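PDB 4WYH: primase X domain-containing protein, which serves as a noncatalytic subunit of an archaeal eukaryotic-type primase and is essential for efficient primer synthesis. Local coordinates for residues Glu88-Leu91 against Lys92-Asn96; Glu117-Asn120 against Glu121-Val125; Ser56-Leu59 against Val60-Gly64. All blocks are in the same frame, centred on the assembly; numbering follows the deposited sequence.

All three contacts are i to i+4 or i+5 packing within single helices of one all-helical domain. Interaction 1, at the start of helix 88-101, touches interaction 3, at the end of helix 47-63: their centres lie about 14 Å apart, Val94 CG1 meets Ser56 OG at 3.3 Å, and Ile95 CG2 meets Val60 CG2 at 3.9 Å. Interaction 2, on helix 116-128, lies across the chain's centre from both, its centre about 24 Å from that of interaction 1 and about 20 Å from that of interaction 3. It is also the contact beside the manganese-binding residue Asp45, although no manganese is bound here; the nearest side-chain atoms of Asp45 and Glu121 are about 3 Å apart.

Interaction 1: Glu88-Leu91 against Lys92-Asn96; sequences ESWL and KSVIN
The first turns of helix 88-101 hold this contact, in which Trp90 and Val94 pack one turn apart on a helix that lies against helix 47-63. Methyl CG2 of Val94 sits over the centre of the six-membered ring of Trp90, 3.8 Å from its centroid and only 7° off the ring normal, a CH-pi contact made squarely to the face. The indole is presented to this methyl because its CG stands opposite the backbone N (chi1 -173°). Four i to i+4 backbone bonds run beneath the side chains; Val94 N gives the one to Trp90 O at 2.9 Å. On another side of the helix Glu88 and Lys92 also stand one turn apart. Glu88 OE1 lies 4.2 Å from Lys92 NZ, beyond a salt bridge, while Glu88 OE2 makes its salt bridge with Lys75. The lysine's aliphatic part leans over the backbone, with CG 3.1 Å from Glu88 O. Leu91 and Ile95 turn to the interior: Leu91 touches Ile51 and Leu71, Ile95 touches Val60 and Ala70, and Ile95 CG1 lies 3.2 Å from Leu91 O. Trp90 and Val94 thus interact by dispersion and face-on CH-pi contact, whereas the attraction between Glu88 and Lys92 is probably a weak, longer-range supplement to the bond with Lys75.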
loop_
_atom_site.group_PDB
_atom_site.type_symbol
_atom_site.label_atom_id
_atom_site.label_comp_id
_atom_site.label_asym_id
_atom_site.label_seq_id
_atom_site.Cartn_x
_atom_site.Cartn_y
_atom_site.Cartn_z
ATOM N N GLU A 88 -11.368 -6.457 -7.216
ATOM C CA GLU A 88 -10.456 -6.147 -8.293
ATOM C C GLU A 88 -10.820 -4.814 -8.945
ATOM O O GLU A 88 -9.960 -4.100 -9.347
ATOM C CB GLU A 88 -10.403 -7.209 -9.362
ATOM C CG GLU A 88 -9.446 -8.325 -8.984
ATOM C CD GLU A 88 -9.135 -9.269 -10.137
ATOM O OE1 GLU A 88 -9.538 -9.012 -11.287
ATOM O OE2 GLU A 88 -8.478 -10.271 -9.867
ATOM N N SER A 89 -12.094 -4.539 -9.079
ATOM C CA SER A 89 -12.527 -3.311 -9.729
ATOM C C SER A 89 -12.032 -2.092 -8.887
ATOM O O SER A 89 -11.561 -1.080 -9.454
ATOM C CB SER A 89 -14.047 -3.335 -9.921
ATOM O OG SER A 89 -14.672 -2.984 -8.702
ATOM N N TRP A 90 -12.068 -2.207 -7.552
ATOM C CA TRP A 90 -11.509 -1.156 -6.697
ATOM C C TRP A 90 -9.987 -1.000 -6.976
ATOM O O TRP A 90 -9.507 0.084 -7.209
ATOM C CB TRP A 90 -11.764 -1.460 -5.227
ATOM C CG TRP A 90 -11.384 -0.407 -4.314
ATOM C CD1 TRP A 90 -12.143 0.710 -3.986
ATOM C CD2 TRP A 90 -10.214 -0.338 -3.505
ATOM N NE1 TRP A 90 -11.491 1.463 -3.053
ATOM C CE2 TRP A 90 -10.301 0.846 -2.735
ATOM C CE3 TRP A 90 -9.111 -1.160 -3.324
ATOM C CZ2 TRP A 90 -9.324 1.214 -1.826
ATOM C CZ3 TRP A 90 -8.127 -0.758 -2.412
ATOM C CH2 TRP A 90 -8.262 0.391 -1.670
ATOM N N LEU A 91 -9.268 -2.101 -6.969
ATOM C CA LEU A 91 -7.799 -2.078 -7.153
ATOM C C LEU A 91 -7.390 -1.497 -8.493
ATOM O O LEU A 91 -6.502 -0.685 -8.549
ATOM C CB LEU A 91 -7.208 -3.451 -6.956
ATOM C CG LEU A 91 -7.264 -3.981 -5.520
ATOM C CD1 LEU A 91 -6.900 -5.472 -5.428
ATOM C CD2 LEU A 91 -6.353 -3.162 -4.601
ATOM N N LYS A 92 -8.062 -1.917 -9.558
ATOM C CA LYS A 92 -7.801 -1.394 -10.860
ATOM C C LYS A 92 -8.106 0.095 -10.929
ATOM O O LYS A 92 -7.311 0.873 -11.471
ATOM C CB LYS A 92 -8.615 -2.099 -11.938
ATOM C CG LYS A 92 -8.379 -3.578 -12.013
ATOM C CD LYS A 92 -9.200 -4.155 -13.179
ATOM C CE LYS A 92 -8.848 -5.602 -13.476
ATOM N NZ LYS A 92 -9.947 -6.120 -14.348
ATOM N N SER A 93 -9.235 0.510 -10.360
ATOM C CA SER A 93 -9.542 1.946 -10.280
ATOM C C SER A 93 -8.494 2.778 -9.503
ATOM O O SER A 93 -8.097 3.862 -9.926
ATOM C CB SER A 93 -10.909 2.160 -9.685
ATOM O OG SER A 93 -11.149 3.570 -9.514
ATOM N N VAL A 94 -8.063 2.305 -8.346
ATOM C CA VAL A 94 -6.987 2.984 -7.634
ATOM C C VAL A 94 -5.729 3.158 -8.474
ATOM O O VAL A 94 -5.137 4.237 -8.505
ATOM C CB VAL A 94 -6.626 2.201 -6.366
ATOM C CG1 VAL A 94 -5.418 2.830 -5.683
ATOM C CG2 VAL A 94 -7.809 2.118 -5.393
ATOM N N ILE A 95 -5.253 2.048 -9.052
ATOM C CA ILE A 95 -4.039 2.011 -9.856
ATOM C C ILE A 95 -4.177 3.011 -11.005
ATOM O O ILE A 95 -3.276 3.796 -11.212
ATOM C CB ILE A 95 -3.758 0.603 -10.436
ATOM C CG1 ILE A 95 -3.379 -0.370 -9.307
ATOM C CG2 ILE A 95 -2.695 0.650 -11.541
ATOM C CD1 ILE A 95 -3.597 -1.803 -9.741
ATOM N N ASN A 96 -5.312 2.981 -11.715
ATOM C CA ASN A 96 -5.507 3.942 -12.805
ATOM C C ASN A 96 -5.519 5.361 -12.296
ATOM O O ASN A 96 -4.876 6.208 -12.897
ATOM C CB ASN A 96 -6.830 3.672 -13.503
ATOM C CG ASN A 96 -7.010 4.552 -14.733
ATOM O OD1 ASN A 96 -6.381 4.300 -15.757
ATOM N ND2 ASN A 96 -7.865 5.555 -14.647
#

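Interaction 2: Glu117-Asn120 against Glu121-Val125; sequences EMYN and EIIRV
Segments 117-120 and 121-125 form one unbroken piece of helix 116-128, joined by four i to i+4 backbone bonds. Ile122 N to Met118 O is 2.9 Å, and Ile123 N donates almost straight to Tyr119 O. Glu121 N reaches Glu117 O over a longer 3.2 Å. Outside these backbone bonds, Ile123 lays CG1 on one face of the Tyr119 ring, 3.8 Å from the centroid and 19° off the normal. This CH-pi contact is displaced toward the rim and closest to CE2. The chi2 of -46° in Ile123 carries its terminal methyl CD1 out along the phenol, to CZ and OH. Asn120 and Arg124 form a second i to i+4 pair: the asparagine CB lies over the centre of one guanidinium face, 3.9 Å from CZ, with the amide and guanidinium planes 31° apart.

The helix is amphipathic, and its inner side is carried by Met118 and Ile122. The bend at chi3 in Met118 brings CE within 3.5 Å of Ile122 CD1, a tight carbon contact. Phe50 of helix 47-63 touches both side chains; Met118 also meets Val54 there, while Ile122 reaches Trp34 and Val38 of helix 33-41. Beside this apolar side, the Glu121 carboxylate faces the loop that contains the manganese-binding residue Asp45. Its OE2 bonds to Asp45 N, and its OE1 to Ser46 OG and Gln44 N, so both oxygens are held and the group is fixed against the loop. Glu117 OE1, in turn, forms a salt bridge with Arg49. The two like-charged carboxylates come to 5.1 Å, Glu117 OE1 to Glu121 OE2, a repulsion that these outside partners probably ease.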
loop_
_atom_site.group_PDB
_atom_site.type_symbol
_atom_site.label_atom_id
_atom_site.label_comp_id
_atom_site.label_asym_id
_atom_site.label_seq_id
_atom_site.Cartn_x
_atom_site.Cartn_y
_atom_site.Cartn_z
ATOM N N GLU A 117 -3.185 4.944 13.355
ATOM C CA GLU A 117 -3.548 3.509 13.284
ATOM C C GLU A 117 -2.681 2.779 12.263
ATOM O O GLU A 117 -2.083 1.749 12.528
ATOM C CB GLU A 117 -5.054 3.335 13.014
ATOM C CG GLU A 117 -5.451 1.873 12.824
ATOM C CD GLU A 117 -6.914 1.701 12.459
ATOM O OE1 GLU A 117 -7.234 1.777 11.283
ATOM O OE2 GLU A 117 -7.729 1.423 13.353
ATOM N N MET A 118 -2.595 3.354 11.072
ATOM C CA MET A 118 -1.802 2.763 10.020
ATOM C C MET A 118 -0.324 2.832 10.410
ATOM O O MET A 118 0.477 1.926 10.149
ATOM C CB MET A 118 -2.042 3.518 8.707
ATOM C CG MET A 118 -1.109 3.108 7.560
ATOM S SD MET A 118 -1.551 3.845 5.973
ATOM C CE MET A 118 0.003 4.414 5.455
ATOM N N TYR A 119 0.079 3.939 11.008
ATOM C CA TYR A 119 1.494 4.127 11.350
ATOM C C TYR A 119 1.904 2.993 12.286
ATOM O O TYR A 119 2.915 2.384 12.092
ATOM C CB TYR A 119 1.718 5.442 12.041
ATOM C CG TYR A 119 3.127 5.810 12.239
ATOM C CD1 TYR A 119 3.892 6.256 11.198
ATOM C CD2 TYR A 119 3.703 5.738 13.528
ATOM C CE1 TYR A 119 5.231 6.599 11.398
ATOM C CE2 TYR A 119 5.013 6.124 13.735
ATOM C CZ TYR A 119 5.764 6.556 12.654
ATOM O OH TYR A 119 7.079 6.932 12.834
ATOM N N ASN A 120 1.134 2.761 13.329
ATOM C CA ASN A 120 1.480 1.659 14.238
ATOM C C ASN A 120 1.526 0.302 13.515
ATOM O O ASN A 120 2.395 -0.446 13.763
ATOM C CB ASN A 120 0.522 1.615 15.407
ATOM C CG ASN A 120 0.831 2.685 16.432
ATOM O OD1 ASN A 120 1.879 3.331 16.358
ATOM N ND2 ASN A 120 -0.051 2.906 17.365
ATOM N N GLU A 121 0.595 0.012 12.611
ATOM C CA GLU A 121 0.630 -1.254 11.917
ATOM C C GLU A 121 1.931 -1.428 11.063
ATOM O O GLU A 121 2.524 -2.513 10.986
ATOM C CB GLU A 121 -0.650 -1.447 11.118
ATOM C CG GLU A 121 -1.918 -1.558 11.977
ATOM C CD GLU A 121 -3.145 -1.973 11.174
ATOM O OE1 GLU A 121 -3.070 -2.014 9.942
ATOM O OE2 GLU A 121 -4.154 -2.264 11.799
ATOM N N ILE A 122 2.338 -0.337 10.415
ATOM C CA ILE A 122 3.547 -0.277 9.579
ATOM C C ILE A 122 4.803 -0.494 10.418
ATOM O O ILE A 122 5.612 -1.357 10.143
ATOM C CB ILE A 122 3.616 1.092 8.872
ATOM C CG1 ILE A 122 2.566 1.152 7.758
ATOM C CG2 ILE A 122 5.007 1.373 8.310
ATOM C CD1 ILE A 122 2.384 2.542 7.190
ATOM N N ILE A 123 4.935 0.335 11.428
ATOM C CA ILE A 123 6.061 0.300 12.331
ATOM C C ILE A 123 6.212 -1.068 12.970
ATOM O O ILE A 123 7.317 -1.544 13.134
ATOM C CB ILE A 123 5.847 1.369 13.440
ATOM C CG1 ILE A 123 6.036 2.762 12.923
ATOM C CG2 ILE A 123 6.745 1.158 14.623
ATOM C CD1 ILE A 123 7.240 2.977 12.085
ATOM N N ARG A 124 5.097 -1.669 13.377
ATOM C CA ARG A 124 5.113 -2.977 14.086
ATOM C C ARG A 124 5.656 -4.064 13.199
ATOM O O ARG A 124 6.440 -4.934 13.682
ATOM C CB ARG A 124 3.738 -3.356 14.625
ATOM C CG ARG A 124 3.396 -2.434 15.799
ATOM C CD ARG A 124 1.979 -2.645 16.310
ATOM N NE ARG A 124 1.680 -1.820 17.496
ATOM C CZ ARG A 124 0.448 -1.464 17.865
ATOM N NH1 ARG A 124 -0.587 -1.866 17.145
ATOM N NH2 ARG A 124 0.241 -0.706 18.946
ATOM N N VAL A 125 5.331 -3.954 11.900
ATOM C CA VAL A 125 5.934 -4.856 10.904
ATOM C C VAL A 125 7.416 -4.589 10.715
ATOM O O VAL A 125 8.203 -5.521 10.623
ATOM C CB VAL A 125 5.206 -4.707 9.536
ATOM C CG1 VAL A 125 6.007 -5.316 8.373
ATOM C CG2 VAL A 125 3.838 -5.313 9.657
#

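Interaction 3: Ser56-Leu59 against Val60-Gly64; sequences SRYL and VNVKG
This is a helix-end contact, where helix 47-63 widens into a pi-type turn and stops at Gly64, with Tyr58 packed against Val62 and Lys63. The carbonyl of Tyr58 marks the change of pitch. Its oxygen accepts two backbone N-H groups: Lys63 N, i to i+5, is 2.8 Å away and nearly straight at 172°, whereas Val62 N, i to i+4, is more bent at 140° and approaches from above the carbonyl plane. Two residues earlier the ordinary alpha pattern still holds, Val60 N bonding to Ser56 O at 3.0 Å. Gly64 then takes positive phi, a conformation that favours glycine.

The i+5 placement sets Lys63 alongside the phenol, both side chains pointing the same way. Twists at chi2 (32°) and chi3 fold the lysine's aliphatic chain against the ring, so that CD lies 3.1 Å from Tyr58 OH and 3.4 Å from CZ, approaching obliquely. The Val62 and Tyr58 side chains cross at about a right angle, Val62 CB lying 3.9 Å from Tyr58 CD1. The hydroxyl has its polar partner in Glu36 of helix 33-41, and Tyr32 meets the ring as well. Replacing Tyr58 by an alanine would probably leave Glu36 OE2 without this hydroxyl partner and open a gap beside Val62 and the Lys63 methylenes.

Elsewhere on the turn, Asn61 ND2 bonds to Val98 O and Leu103 O, and Arg57 NH1 to Leu104 O, tying this helix to the end of helix 88-101 and the chain that follows it. With the Tyr58 carbonyl oxygen gripped by two N-H groups, and the phenol held at its hydroxyl by Glu36 and along its ring by Val62 and Lys63 carbons, the ring probably has little freedom to turn.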
loop_
_atom_site.group_PDB
_atom_site.type_symbol
_atom_site.label_atom_id
_atom_site.label_comp_id
_atom_site.label_asym_id
_atom_site.label_seq_id
_atom_site.Cartn_x
_atom_site.Cartn_y
_atom_site.Cartn_z
ATOM N N SER A 56 -0.066 1.696 -3.782
ATOM C CA SER A 56 -0.407 1.843 -5.200
ATOM C C SER A 56 0.451 2.955 -5.858
ATOM O O SER A 56 0.992 2.738 -6.916
ATOM C CB SER A 56 -1.907 2.173 -5.423
ATOM O OG SER A 56 -2.252 3.405 -4.834
ATOM N N ARG A 57 0.569 4.096 -5.177
ATOM C CA ARG A 57 1.344 5.233 -5.663
ATOM C C ARG A 57 2.831 4.915 -5.762
ATOM O O ARG A 57 3.467 5.286 -6.703
ATOM C CB ARG A 57 1.159 6.373 -4.709
ATOM C CG ARG A 57 -0.307 6.727 -4.428
ATOM C CD ARG A 57 -0.373 7.964 -3.585
ATOM N NE ARG A 57 -1.714 8.342 -3.286
ATOM C CZ ARG A 57 -2.045 9.472 -2.701
ATOM N NH1 ARG A 57 -1.098 10.347 -2.344
ATOM N NH2 ARG A 57 -3.325 9.714 -2.430
ATOM N N TYR A 58 3.381 4.213 -4.779
ATOM C CA TYR A 58 4.757 3.770 -4.879
ATOM C C TYR A 58 5.012 2.884 -6.096
ATOM O O TYR A 58 5.921 3.102 -6.906
ATOM C CB TYR A 58 5.113 3.037 -3.616
ATOM C CG TYR A 58 6.420 2.277 -3.668
ATOM C CD1 TYR A 58 7.609 2.945 -3.773
ATOM C CD2 TYR A 58 6.439 0.847 -3.669
ATOM C CE1 TYR A 58 8.827 2.238 -3.852
ATOM C CE2 TYR A 58 7.638 0.127 -3.763
ATOM C CZ TYR A 58 8.808 0.830 -3.807
ATOM O OH TYR A 58 10.004 0.236 -3.846
ATOM N N LEU A 59 4.213 1.837 -6.218
ATOM C CA LEU A 59 4.368 0.890 -7.281
ATOM C C LEU A 59 4.281 1.554 -8.660
ATOM O O LEU A 59 5.129 1.373 -9.522
ATOM C CB LEU A 59 3.306 -0.218 -7.134
ATOM C CG LEU A 59 3.473 -1.172 -5.949
ATOM C CD1 LEU A 59 2.282 -2.120 -5.894
ATOM C CD2 LEU A 59 4.785 -1.891 -6.146
ATOM N N VAL A 60 3.275 2.355 -8.850
ATOM C CA VAL A 60 3.004 2.950 -10.139
ATOM C C VAL A 60 3.930 4.142 -10.470
ATOM O O VAL A 60 4.495 4.245 -11.595
ATOM C CB VAL A 60 1.515 3.352 -10.192
ATOM C CG1 VAL A 60 1.202 4.171 -11.429
ATOM C CG2 VAL A 60 0.643 2.083 -10.109
ATOM N N ASN A 61 4.107 5.032 -9.511
ATOM C CA ASN A 61 4.703 6.331 -9.813
ATOM C C ASN A 61 6.141 6.455 -9.431
ATOM O O ASN A 61 6.866 7.285 -10.008
ATOM C CB ASN A 61 3.861 7.448 -9.188
ATOM C CG ASN A 61 2.522 7.588 -9.880
ATOM O OD1 ASN A 61 2.346 7.247 -11.073
ATOM N ND2 ASN A 61 1.535 8.022 -9.103
ATOM N N VAL A 62 6.574 5.609 -8.514
ATOM C CA VAL A 62 7.982 5.578 -8.080
ATOM C C VAL A 62 8.734 4.384 -8.687
ATOM O O VAL A 62 9.750 4.557 -9.303
ATOM C CB VAL A 62 8.122 5.547 -6.564
ATOM C CG1 VAL A 62 9.594 5.691 -6.188
ATOM C CG2 VAL A 62 7.318 6.671 -5.910
ATOM N N LYS A 63 8.231 3.178 -8.480
ATOM C CA LYS A 63 8.824 1.996 -9.099
ATOM C C LYS A 63 8.534 1.845 -10.574
ATOM O O LYS A 63 9.301 1.261 -11.313
ATOM C CB LYS A 63 8.366 0.775 -8.322
ATOM C CG LYS A 63 9.377 0.217 -7.396
ATOM C CD LYS A 63 10.332 1.268 -6.768
ATOM C CE LYS A 63 11.731 1.225 -7.413
ATOM N NZ LYS A 63 12.696 1.928 -6.576
ATOM N N GLY A 64 7.423 2.409 -11.014
ATOM C CA GLY A 64 7.049 2.435 -12.407
ATOM C C GLY A 64 6.677 1.075 -12.940
ATOM O O GLY A 64 6.889 0.815 -14.105
#